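Local atomic coordinates of type-2Ba cytolytic delta-endotoxin (Bacillus thuringiensis serovar israelensis, PDB entry 2RCI), a protein that probably kills the larvae of dipteran insects by making pores in the epithelial cell membrane of the midgut. Residues R26-F31 with L139-N144; S66-T71 with S75-Q80; Q80-I85 with N97-V102; I106-T109 with P115-D118. All blocks are in the same frame, centred on the assembly; numbering follows the deposited sequence. Where two conformers were deposited one is given.

The four contacts sample both helical layers of a sheet flanked by helices. Contact 1 lies on one face, where helix 21-31 covers strand 132-142. Contacts 2, 3 and 4 belong to the other face and use helices 74-89 and 96-110. Contacts 1 and 3 are buried, and they meet where Phe-140, on the far face of strand 132-142, packs on Val-102. Contacts 2 and 4 are partly buried. Contact 3 is made of hydrocarbon and aromatic groups. Contacts 1 and 2 combine apolar packing with one bridging water each. Contact 4 is mostly polar and ties a helix to the loop after it. Contacts 2 and 3 share Gln-80.

Contact 1. Residues R26-F31 with L139-N144; sequences RLTNTF and LFSIQN
Thr-28 and Leu-139 make the main contact between helix 21-31 and strand 132-142. The two methyls of Leu-139 come to Thr-28 from one side. CD2 comes to 3.2 Å from Thr-28 OG1, while CD1 lies 4.1 Å from Thr-28 CG2. This reach depends on the extended first torsion of Leu-139 (chi1 -169°), which swings CG opposite the backbone N. Leu-139 CD1 also lies against Phe-31 CB at 4.0 Å.

In Thr-28, chi1 of -63° puts OG1 beside the backbone N, where it meets Leu-139 CD2 and still bonds to Ala-24 O, one turn back in the helix. CG2 touches the leucine more loosely. Water 1 adds a second bond and donates to Thr-28 OG1 over 3.2 Å. The same water has a weak bond to Leu-139 O at 3.3 Å. In the conformer given, Ser-141 OG also binds it at 2.8 Å, but Ser-141 was modelled in two conformers, so that link is less certain.

Phe-140 points from the strand to the other side. Leu-139 and Ser-141 thus serve one helical layer and Phe-140 the other. This alternation is characteristic of a central strand in an alpha/beta fold whose sheet lies between two layers of helices.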
loop_
_atom_site.group_PDB
_atom_site.type_symbol
_atom_site.label_atom_id
_atom_site.label_comp_id
_atom_site.label_asym_id
_atom_site.label_seq_id
_atom_site.Cartn_x
_atom_site.Cartn_y
_atom_site.Cartn_z
ATOM N N ARG A 26 -13.923 -8.657 6.079
ATOM C CA ARG A 26 -13.387 -9.592 7.073
ATOM C C ARG A 26 -11.847 -9.577 7.012
ATOM O O ARG A 26 -11.162 -9.394 8.040
ATOM C CB ARG A 26 -13.904 -11.023 6.827
ATOM C CG ARG A 26 -13.364 -12.012 7.886
ATOM C CD ARG A 26 -13.873 -13.405 7.721
ATOM N NE ARG A 26 -13.331 -14.097 6.555
ATOM C CZ ARG A 26 -14.019 -14.335 5.447
ATOM N NH1 ARG A 26 -15.287 -13.924 5.328
ATOM N NH2 ARG A 26 -13.447 -14.992 4.454
ATOM N N LEU A 27 -11.328 -9.738 5.789
ATOM C CA LEU A 27 -9.875 -9.846 5.565
ATOM C C LEU A 27 -9.134 -8.537 5.847
ATOM O O LEU A 27 -8.061 -8.546 6.414
ATOM C CB LEU A 27 -9.567 -10.407 4.179
ATOM C CG LEU A 27 -10.090 -11.834 3.880
ATOM C CD1 LEU A 27 -9.924 -12.220 2.401
ATOM C CD2 LEU A 27 -9.447 -12.915 4.791
ATOM N N THR A 28 -9.730 -7.414 5.466
ATOM C CA THR A 28 -9.203 -6.092 5.803
ATOM C C THR A 28 -9.157 -5.928 7.331
ATOM O O THR A 28 -8.137 -5.517 7.884
ATOM C CB THR A 28 -10.056 -5.006 5.110
ATOM O OG1 THR A 28 -9.932 -5.172 3.689
ATOM C CG2 THR A 28 -9.613 -3.581 5.515
ATOM N N ASN A 29 -10.250 -6.284 8.018
ATOM C CA ASN A 29 -10.266 -6.263 9.491
ATOM C C ASN A 29 -9.143 -7.097 10.110
ATOM O O ASN A 29 -8.514 -6.682 11.083
ATOM C CB ASN A 29 -11.617 -6.752 10.046
ATOM C CG ASN A 29 -12.704 -5.697 9.976
ATOM O OD1 ASN A 29 -12.442 -4.532 9.671
ATOM N ND2 ASN A 29 -13.940 -6.099 10.282
ATOM N N THR A 30 -8.898 -8.265 9.525
ATOM C CA THR A 30 -7.917 -9.224 10.044
ATOM C C THR A 30 -6.503 -8.629 10.004
ATOM O O THR A 30 -5.731 -8.777 10.951
ATOM C CB THR A 30 -7.999 -10.558 9.279
ATOM O OG1 THR A 30 -9.301 -11.120 9.469
ATOM C CG2 THR A 30 -6.976 -11.560 9.799
ATOM N N PHE A 31 -6.192 -7.922 8.919
ATOM C CA PHE A 31 -4.889 -7.270 8.789
ATOM C C PHE A 31 -4.629 -6.023 9.620
ATOM O O PHE A 31 -3.480 -5.598 9.727
ATOM C CB PHE A 31 -4.497 -7.081 7.324
ATOM C CG PHE A 31 -4.088 -8.345 6.684
ATOM C CD1 PHE A 31 -4.995 -9.083 5.932
ATOM C CD2 PHE A 31 -2.803 -8.859 6.906
ATOM C CE1 PHE A 31 -4.613 -10.310 5.383
ATOM C CE2 PHE A 31 -2.418 -10.058 6.371
ATOM C CZ PHE A 31 -3.311 -10.791 5.595
ATOM N N LEU A 139 -4.467 -0.724 1.623
ATOM C CA LEU A 139 -4.894 -2.143 1.589
ATOM C C LEU A 139 -5.857 -2.353 0.436
ATOM O O LEU A 139 -6.982 -1.804 0.429
ATOM C CB LEU A 139 -5.508 -2.603 2.919
ATOM C CG LEU A 139 -5.761 -4.120 3.103
ATOM C CD1 LEU A 139 -5.758 -4.523 4.569
ATOM C CD2 LEU A 139 -7.030 -4.609 2.376
ATOM N N PHE A 140 -5.420 -3.152 -0.537
ATOM C CA PHE A 140 -6.273 -3.524 -1.656
ATOM C C PHE A 140 -6.971 -4.859 -1.434
ATOM O O PHE A 140 -6.315 -5.845 -1.032
ATOM C CB PHE A 140 -5.459 -3.698 -2.947
ATOM C CG PHE A 140 -4.761 -2.464 -3.408
ATOM C CD1 PHE A 140 -5.441 -1.511 -4.166
ATOM C CD2 PHE A 140 -3.403 -2.279 -3.136
ATOM C CE1 PHE A 140 -4.787 -0.331 -4.603
ATOM C CE2 PHE A 140 -2.727 -1.120 -3.581
ATOM C CZ PHE A 140 -3.424 -0.151 -4.332
ATOM N N SER A 141 -8.284 -4.883 -1.668
ATOM C CA SER A 141 -9.014 -6.142 -1.811
ATOM C C SER A 141 -9.377 -6.277 -3.286
ATOM O O SER A 141 -9.840 -5.322 -3.909
ATOM C CB SER A 141 -10.263 -6.169 -0.931
ATOM O OG SER A 141 -9.933 -6.028 0.447
ATOM N N ILE A 142 -9.153 -7.457 -3.852
ATOM C CA ILE A 142 -9.230 -7.569 -5.284
ATOM C C ILE A 142 -9.943 -8.854 -5.652
ATOM O O ILE A 142 -9.562 -9.938 -5.211
ATOM C CB ILE A 142 -7.807 -7.588 -5.911
ATOM C CG1 ILE A 142 -6.964 -6.446 -5.329
ATOM C CG2 ILE A 142 -7.904 -7.530 -7.465
ATOM C CD1 ILE A 142 -5.431 -6.696 -5.422
ATOM N N GLN A 143 -10.971 -8.710 -6.485
ATOM C CA GLN A 143 -11.734 -9.854 -6.956
ATOM C C GLN A 143 -12.352 -9.475 -8.294
ATOM O O GLN A 143 -13.091 -8.512 -8.397
ATOM C CB GLN A 143 -12.785 -10.309 -5.926
ATOM C CG GLN A 143 -13.664 -11.471 -6.425
ATOM C CD GLN A 143 -14.866 -10.955 -7.187
ATOM O OE1 GLN A 143 -15.470 -9.963 -6.775
ATOM N NE2 GLN A 143 -15.214 -11.600 -8.306
ATOM N N ASN A 144 -12.014 -10.243 -9.317
ATOM C CA ASN A 144 -12.607 -10.068 -10.645
ATOM C C ASN A 144 -12.320 -11.317 -11.484
ATOM O O ASN A 144 -11.908 -12.338 -10.948
ATOM C CB ASN A 144 -12.146 -8.740 -11.299
ATOM C CG ASN A 144 -10.780 -8.828 -11.987
ATOM O OD1 ASN A 144 -10.003 -9.781 -11.780
ATOM N ND2 ASN A 144 -10.477 -7.804 -12.803
HETATM O O HOH W 1 -9.873 -3.309 1.048
#

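Contact 2. Residues S66-T71 with S75-Q80; sequences SVIHQT and SVMISQ
Ile-68, Met-77 and Gln-80 meet through three different torsion patterns. Ile-68 has chi2 of -76°, which folds CD1 back from a fully extended chain. Met-77 leaves its helix with CG opposite the backbone N (chi1 180°), and its thioether bends only at the last torsion. Gln-80 runs straight beyond CG (chi2 -176°), so its amide reaches toward the strand.

Met-77 CG lies beside the CG1-CD1 bond of Ile-68, 3.8 Å from each atom. Met-77 SD follows alongside, 3.9 Å from Ile-68 CG1. The sulfur-bearing chain also packs on Tyr-180 and Phe-110. From another direction, Gln-80 NE2 comes within 3.3 Å of Ile-68 CD1, a close fit.

Water 2 closes the outer part of the contact. It donates to Val-67 O at 2.9 Å and accepts from Gln-80 NE2 at 3.1 Å. Strand 66-69 carries a classic beta bulge here, with Val-67 and Ile-68 both facing Val-182.

No direct hydrogen bond joins the strand to helix 74-89, which runs nearly antiparallel to it. The chemistry implies that apolar fit holds the inner part of this contact, while water carries the polar link between backbone and glutamine.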
loop_
_atom_site.group_PDB
_atom_site.type_symbol
_atom_site.label_atom_id
_atom_site.label_comp_id
_atom_site.label_asym_id
_atom_site.label_seq_id
_atom_site.Cartn_x
_atom_site.Cartn_y
_atom_site.Cartn_z
ATOM N N SER A 66 14.070 -1.764 1.015
ATOM C CA SER A 66 14.099 -0.453 0.374
ATOM C C SER A 66 13.952 -0.611 -1.138
ATOM O O SER A 66 14.507 -1.536 -1.747
ATOM C CB SER A 66 15.396 0.260 0.758
ATOM O OG SER A 66 15.370 0.540 2.160
ATOM N N VAL A 67 13.189 0.294 -1.745
ATOM C CA VAL A 67 12.882 0.181 -3.156
ATOM C C VAL A 67 13.279 1.424 -3.930
ATOM O O VAL A 67 13.434 1.372 -5.151
ATOM C CB VAL A 67 11.371 -0.184 -3.423
ATOM C CG1 VAL A 67 11.048 -1.604 -2.947
ATOM C CG2 VAL A 67 10.406 0.867 -2.830
ATOM N N ILE A 68 13.452 2.536 -3.216
ATOM C CA ILE A 68 13.994 3.765 -3.809
ATOM C C ILE A 68 14.968 4.376 -2.817
ATOM O O ILE A 68 14.662 4.447 -1.617
ATOM C CB ILE A 68 12.900 4.858 -4.010
ATOM C CG1 ILE A 68 11.685 4.347 -4.823
ATOM C CG2 ILE A 68 13.516 6.166 -4.569
ATOM C CD1 ILE A 68 11.921 4.226 -6.337
ATOM N N HIS A 69 16.107 4.846 -3.323
ATOM C CA HIS A 69 17.043 5.625 -2.509
ATOM C C HIS A 69 17.895 6.502 -3.390
ATOM O O HIS A 69 19.082 6.200 -3.645
ATOM C CB HIS A 69 17.929 4.731 -1.648
ATOM C CG HIS A 69 18.541 5.452 -0.487
ATOM N ND1 HIS A 69 18.900 4.814 0.683
ATOM C CD2 HIS A 69 18.809 6.767 -0.297
ATOM C CE1 HIS A 69 19.396 5.700 1.529
ATOM N NE2 HIS A 69 19.347 6.893 0.962
ATOM N N GLN A 70 17.280 7.581 -3.876
ATOM C CA GLN A 70 17.944 8.476 -4.812
ATOM C C GLN A 70 17.135 9.729 -5.043
ATOM O O GLN A 70 15.985 9.833 -4.607
ATOM C CB GLN A 70 18.088 7.782 -6.177
ATOM C CG GLN A 70 16.722 7.361 -6.775
ATOM C CD GLN A 70 16.867 6.768 -8.168
ATOM O OE1 GLN A 70 16.956 5.539 -8.328
ATOM N NE2 GLN A 70 16.871 7.633 -9.193
ATOM N N THR A 71 17.747 10.667 -5.769
ATOM C CA THR A 71 17.021 11.768 -6.384
ATOM C C THR A 71 16.236 11.173 -7.552
ATOM O O THR A 71 16.764 10.388 -8.370
ATOM C CB THR A 71 17.982 12.918 -6.813
ATOM O OG1 THR A 71 18.526 13.538 -5.634
ATOM C CG2 THR A 71 17.229 13.973 -7.645
ATOM N N SER A 75 6.851 11.195 -10.584
ATOM C CA SER A 75 6.229 10.310 -11.601
ATOM C C SER A 75 7.005 9.024 -11.902
ATOM O O SER A 75 6.422 7.955 -12.037
ATOM C CB SER A 75 6.050 11.088 -12.914
ATOM O OG SER A 75 7.328 11.454 -13.433
ATOM N N VAL A 76 8.329 9.136 -12.017
ATOM C CA VAL A 76 9.206 7.986 -12.320
ATOM C C VAL A 76 9.182 6.999 -11.144
ATOM O O VAL A 76 9.134 5.777 -11.330
ATOM C CB VAL A 76 10.623 8.484 -12.675
ATOM C CG1 VAL A 76 11.599 7.334 -12.874
ATOM C CG2 VAL A 76 10.527 9.363 -13.956
ATOM N N MET A 77 9.182 7.547 -9.933
ATOM C CA MET A 77 9.060 6.727 -8.726
ATOM C C MET A 77 7.749 5.940 -8.697
ATOM O O MET A 77 7.738 4.740 -8.394
ATOM C CB MET A 77 9.162 7.587 -7.466
ATOM C CG MET A 77 9.035 6.762 -6.201
ATOM S SD MET A 77 9.570 7.671 -4.746
ATOM C CE MET A 77 8.586 9.172 -4.821
ATOM N N ILE A 78 6.657 6.626 -9.023
ATOM C CA ILE A 78 5.315 6.016 -9.073
ATOM C C ILE A 78 5.288 4.866 -10.081
ATOM O O ILE A 78 4.725 3.801 -9.784
ATOM C CB ILE A 78 4.232 7.097 -9.387
ATOM C CG1 ILE A 78 4.039 8.020 -8.165
ATOM C CG2 ILE A 78 2.888 6.438 -9.797
ATOM C CD1 ILE A 78 3.261 9.327 -8.488
ATOM N N SER A 79 5.860 5.095 -11.269
ATOM C CA SER A 79 5.956 4.049 -12.316
ATOM C C SER A 79 6.745 2.823 -11.836
ATOM O O SER A 79 6.330 1.677 -12.078
ATOM C CB SER A 79 6.594 4.596 -13.585
ATOM O OG SER A 79 5.807 5.654 -14.110
ATOM N N GLN A 80 7.889 3.080 -11.192
ATOM C CA GLN A 80 8.681 2.012 -10.589
ATOM C C GLN A 80 7.882 1.211 -9.569
ATOM O O GLN A 80 7.904 -0.023 -9.603
ATOM C CB GLN A 80 9.990 2.543 -9.977
ATOM C CG GLN A 80 11.020 2.869 -11.061
ATOM C CD GLN A 80 12.386 3.322 -10.520
ATOM O OE1 GLN A 80 13.124 4.029 -11.211
ATOM N NE2 GLN A 80 12.721 2.914 -9.312
HETATM O O HOH W 2 15.054 2.386 -7.312
#

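Contact 3. Residues Q80-I85 with N97-V102; sequences QIKEII and NFWNSV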
loop_
_atom_site.group_PDB
_atom_site.type_symbol
_atom_site.label_atom_id
_atom_site.label_comp_id
_atom_site.label_asym_id
_atom_site.label_seq_id
_atom_site.Cartn_x
_atom_site.Cartn_y
_atom_site.Cartn_z
ATOM N N GLN A 80 7.889 3.080 -11.192
ATOM C CA GLN A 80 8.681 2.012 -10.589
ATOM C C GLN A 80 7.882 1.211 -9.569
ATOM O O GLN A 80 7.904 -0.023 -9.603
ATOM C CB GLN A 80 9.990 2.543 -9.977
ATOM C CG GLN A 80 11.020 2.869 -11.061
ATOM C CD GLN A 80 12.386 3.322 -10.520
ATOM O OE1 GLN A 80 13.124 4.029 -11.211
ATOM N NE2 GLN A 80 12.721 2.914 -9.312
ATOM N N ILE A 81 7.148 1.901 -8.701
ATOM C CA ILE A 81 6.387 1.194 -7.638
ATOM C C ILE A 81 5.212 0.407 -8.241
ATOM O O ILE A 81 4.914 -0.687 -7.789
ATOM C CB ILE A 81 5.982 2.168 -6.523
ATOM C CG1 ILE A 81 7.257 2.547 -5.744
ATOM C CG2 ILE A 81 4.897 1.583 -5.607
ATOM C CD1 ILE A 81 7.121 3.733 -4.819
ATOM N N LYS A 82 4.591 0.935 -9.303
ATOM C CA LYS A 82 3.568 0.165 -10.028
ATOM C C LYS A 82 4.135 -1.176 -10.510
ATOM O O LYS A 82 3.498 -2.218 -10.387
ATOM C CB LYS A 82 3.042 0.949 -11.236
ATOM C CG LYS A 82 1.905 0.240 -12.010
ATOM C CD LYS A 82 1.668 0.866 -13.373
ATOM C CE LYS A 82 0.383 0.247 -14.035
ATOM N NZ LYS A 82 0.181 0.759 -15.425
ATOM N N GLU A 83 5.345 -1.148 -11.048
ATOM C CA GLU A 83 5.957 -2.376 -11.539
ATOM C C GLU A 83 6.277 -3.328 -10.385
ATOM O O GLU A 83 6.133 -4.543 -10.524
ATOM C CB GLU A 83 7.203 -2.089 -12.391
ATOM C CG GLU A 83 6.856 -1.425 -13.759
ATOM C CD GLU A 83 5.683 -2.105 -14.500
ATOM O OE1 GLU A 83 5.751 -3.328 -14.740
ATOM O OE2 GLU A 83 4.687 -1.427 -14.819
ATOM N N ILE A 84 6.672 -2.766 -9.246
ATOM C CA ILE A 84 6.954 -3.618 -8.079
ATOM C C ILE A 84 5.650 -4.302 -7.616
ATOM O O ILE A 84 5.633 -5.515 -7.359
ATOM C CB ILE A 84 7.593 -2.836 -6.929
ATOM C CG1 ILE A 84 8.993 -2.382 -7.329
ATOM C CG2 ILE A 84 7.712 -3.717 -5.655
ATOM C CD1 ILE A 84 9.594 -1.334 -6.377
ATOM N N ILE A 85 4.569 -3.526 -7.556
ATOM C CA ILE A 85 3.255 -4.072 -7.201
ATOM C C ILE A 85 2.821 -5.172 -8.175
ATOM O O ILE A 85 2.330 -6.225 -7.749
ATOM C CB ILE A 85 2.197 -2.963 -7.027
ATOM C CG1 ILE A 85 2.577 -2.083 -5.803
ATOM C CG2 ILE A 85 0.777 -3.586 -6.883
ATOM C CD1 ILE A 85 1.756 -0.839 -5.653
ATOM N N ASN A 97 -8.864 -0.634 -15.362
ATOM C CA ASN A 97 -9.444 0.076 -14.259
ATOM C C ASN A 97 -8.831 -0.377 -12.923
ATOM O O ASN A 97 -8.634 0.456 -12.047
ATOM C CB ASN A 97 -10.962 -0.138 -14.206
ATOM C CG ASN A 97 -11.690 0.627 -15.331
ATOM O OD1 ASN A 97 -11.821 1.839 -15.268
ATOM N ND2 ASN A 97 -12.149 -0.090 -16.329
ATOM N N PHE A 98 -8.588 -1.675 -12.769
ATOM C CA PHE A 98 -7.899 -2.121 -11.543
ATOM C C PHE A 98 -6.561 -1.386 -11.433
ATOM O O PHE A 98 -6.224 -0.796 -10.386
ATOM C CB PHE A 98 -7.637 -3.633 -11.522
ATOM C CG PHE A 98 -6.652 -4.021 -10.466
ATOM C CD1 PHE A 98 -7.018 -3.969 -9.126
ATOM C CD2 PHE A 98 -5.331 -4.359 -10.814
ATOM C CE1 PHE A 98 -6.083 -4.285 -8.100
ATOM C CE2 PHE A 98 -4.397 -4.694 -9.809
ATOM C CZ PHE A 98 -4.764 -4.631 -8.464
ATOM N N TRP A 99 -5.796 -1.413 -12.520
ATOM C CA TRP A 99 -4.483 -0.754 -12.506
ATOM C C TRP A 99 -4.606 0.783 -12.297
ATOM O O TRP A 99 -3.717 1.394 -11.697
ATOM C CB TRP A 99 -3.632 -1.179 -13.694
ATOM C CG TRP A 99 -3.079 -2.529 -13.462
ATOM C CD1 TRP A 99 -3.479 -3.714 -14.031
ATOM C CD2 TRP A 99 -2.054 -2.846 -12.528
ATOM N NE1 TRP A 99 -2.721 -4.757 -13.514
ATOM C CE2 TRP A 99 -1.854 -4.243 -12.574
ATOM C CE3 TRP A 99 -1.275 -2.068 -11.642
ATOM C CZ2 TRP A 99 -0.903 -4.895 -11.770
ATOM C CZ3 TRP A 99 -0.345 -2.719 -10.824
ATOM C CH2 TRP A 99 -0.159 -4.123 -10.905
ATOM N N ASN A 100 -5.707 1.388 -12.774
ATOM C CA ASN A 100 -6.025 2.784 -12.473
ATOM C C ASN A 100 -6.173 3.042 -10.960
ATOM O O ASN A 100 -5.635 4.042 -10.426
ATOM C CB ASN A 100 -7.304 3.217 -13.201
ATOM C CG ASN A 100 -7.252 4.653 -13.671
ATOM O OD1 ASN A 100 -8.135 5.442 -13.355
ATOM N ND2 ASN A 100 -6.226 4.995 -14.433
ATOM N N SER A 101 -6.917 2.158 -10.295
ATOM C CA SER A 101 -7.072 2.171 -8.837
ATOM C C SER A 101 -5.725 2.097 -8.148
ATOM O O SER A 101 -5.438 2.873 -7.211
ATOM C CB SER A 101 -7.972 1.013 -8.367
ATOM O OG SER A 101 -9.322 1.301 -8.680
ATOM N N VAL A 102 -4.879 1.194 -8.625
ATOM C CA VAL A 102 -3.544 1.033 -8.026
ATOM C C VAL A 102 -2.718 2.316 -8.197
ATOM O O VAL A 102 -2.154 2.844 -7.229
ATOM C CB VAL A 102 -2.771 -0.179 -8.615
ATOM C CG1 VAL A 102 -1.364 -0.224 -8.028
ATOM C CG2 VAL A 102 -3.508 -1.507 -8.389
#
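Trp-99 of helix 96-110 spans the gap to Lys-82 and Ile-85 of helix 74-89. From CB, chi1 of -77° sets CG opposite the carbonyl carbon, and the indole extends toward the other helix. The six-membered ring makes the contact. Its CE3 is 3.7 Å from Lys-82 CE and 3.9 Å from Lys-82 CG, because the lysine chain runs extended across this part of the indole. Next round the ring, CZ3 lies 3.9 Å from the backbone atom Lys-82 O. CH2, at the far tip, reaches Ile-85 CG2 at 4.2 Å. Both aliphatic groups approach the ring obliquely.

Two partners of the indole lie nearer home. NE1 is hydrogen-bonded to Ile-93 O, which fixes the rotation of the ring. On one face, Phe-98 CE2 sits 3.8 Å above the plane, over the ring centre. Arg-86, from helix 74-89, adds a cation-pi contact across the interface.

Beside the tryptophan, the side chains of Ile-85 and Val-102 lie alongside one another, pointing opposite ways. Val-102 CG1 lies 4.0 Å from Ile-85 CD1 and 4.1 Å from Ile-85 CG2. Ile-85 also rests on Leu-154 and Ile-156 of the sheet below. No hydrogen bond crosses between the two helical segments.

The segment axes make an angle of 123°, well away from antiparallel. Two successive helices that cross on the same sheet face form one of the two helical layers of this alpha/beta fold.

Contact 4. Residues I106-T109 with P115-D118; sequences ITNT and PQVD
Asn-108 and Gln-116 join helix 96-110 to the loop that follows it, near the C-terminal end of that helix, in one helical layer of this alpha/beta fold. The contact is small and rests on these two residues.

The polar part is a side chain meeting a backbone carbonyl. Gln-116 runs out straight from CG to CD (chi2 179°), and its amide arrives at Asn-108 O. In the model Gln-116 OE1 is 2.8 Å from that oxygen, and Gln-116 NE2 is 3.4 Å away. The amide is probably turned over, so which of its two atoms faces the carbonyl is doubtful.

Apolar packing plays little part between the segments. The amide end of Gln-116 passes near Asn-108 CB, but no apolar side-chain pair joins helix and loop here. The helix instead packs on strand 132-142, where Asn-108 and Thr-109 both touch Tyr-136 and Thr-109 O takes a hydrogen bond from Tyr-134 OH.

A last polar link lies on the helix side. The side chain of Asn-108 does not bond to the loop segment 115-118; its OD1 is hydrogen-bonded to Asn-112 ND2.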
loop_
_atom_site.group_PDB
_atom_site.type_symbol
_atom_site.label_atom_id
_atom_site.label_comp_id
_atom_site.label_asym_id
_atom_site.label_seq_id
_atom_site.Cartn_x
_atom_site.Cartn_y
_atom_site.Cartn_z
ATOM N N ILE A 106 -1.044 4.807 -5.440
ATOM C CA ILE A 106 0.404 5.112 -5.363
ATOM C C ILE A 106 0.650 6.634 -5.485
ATOM O O ILE A 106 1.452 7.202 -4.741
ATOM C CB ILE A 106 1.249 4.347 -6.395
ATOM C CG1 ILE A 106 1.103 2.821 -6.267
ATOM C CG2 ILE A 106 2.779 4.782 -6.317
ATOM C CD1 ILE A 106 1.655 2.120 -7.564
ATOM N N THR A 107 -0.056 7.296 -6.403
ATOM C CA THR A 107 0.079 8.750 -6.579
ATOM C C THR A 107 -0.282 9.522 -5.309
ATOM O O THR A 107 0.432 10.454 -4.912
ATOM C CB THR A 107 -0.764 9.231 -7.772
ATOM O OG1 THR A 107 -0.311 8.539 -8.926
ATOM C CG2 THR A 107 -0.604 10.757 -7.984
ATOM N N ASN A 108 -1.374 9.115 -4.655
ATOM C CA ASN A 108 -1.776 9.727 -3.399
ATOM C C ASN A 108 -0.898 9.366 -2.186
ATOM O O ASN A 108 -1.063 9.941 -1.102
ATOM C CB ASN A 108 -3.263 9.426 -3.143
ATOM C CG ASN A 108 -4.154 10.163 -4.119
ATOM O OD1 ASN A 108 -3.804 11.234 -4.565
ATOM N ND2 ASN A 108 -5.305 9.582 -4.462
ATOM N N THR A 109 0.082 8.494 -2.393
ATOM C CA THR A 109 1.047 8.144 -1.335
ATOM C C THR A 109 2.104 9.262 -1.235
ATOM O O THR A 109 2.655 9.505 -0.167
ATOM C CB THR A 109 1.729 6.801 -1.668
ATOM O OG1 THR A 109 0.755 5.744 -1.637
ATOM C CG2 THR A 109 2.915 6.470 -0.694
ATOM N N PRO A 115 -4.722 17.559 1.496
ATOM C CA PRO A 115 -6.043 17.043 1.973
ATOM C C PRO A 115 -5.987 15.812 2.887
ATOM O O PRO A 115 -6.919 15.562 3.641
ATOM C CB PRO A 115 -6.804 16.706 0.680
ATOM C CG PRO A 115 -5.764 16.598 -0.371
ATOM C CD PRO A 115 -4.624 17.521 0.023
ATOM N N GLN A 116 -4.891 15.066 2.835
ATOM C CA GLN A 116 -4.782 13.807 3.569
ATOM C C GLN A 116 -4.067 13.991 4.905
ATOM O O GLN A 116 -3.838 13.025 5.649
ATOM C CB GLN A 116 -3.975 12.807 2.729
ATOM C CG GLN A 116 -4.604 12.409 1.388
ATOM C CD GLN A 116 -3.698 11.434 0.658
ATOM O OE1 GLN A 116 -2.968 11.805 -0.268
ATOM N NE2 GLN A 116 -3.665 10.206 1.137
ATOM N N VAL A 117 -3.732 15.236 5.223
ATOM C CA VAL A 117 -2.722 15.510 6.263
ATOM C C VAL A 117 -3.067 14.856 7.604
ATOM O O VAL A 117 -2.174 14.373 8.308
ATOM C CB VAL A 117 -2.375 17.062 6.347
ATOM C CG1 VAL A 117 -3.528 17.881 6.952
ATOM C CG2 VAL A 117 -1.065 17.305 7.093
ATOM N N ASP A 118 -4.362 14.824 7.945
ATOM C CA ASP A 118 -4.826 14.308 9.228
ATOM C C ASP A 118 -5.489 12.936 9.153
ATOM O O ASP A 118 -6.100 12.497 10.133
ATOM C CB ASP A 118 -5.801 15.297 9.901
ATOM C CG ASP A 118 -5.156 16.624 10.225
ATOM O OD1 ASP A 118 -4.037 16.621 10.767
ATOM O OD2 ASP A 118 -5.761 17.678 9.916
#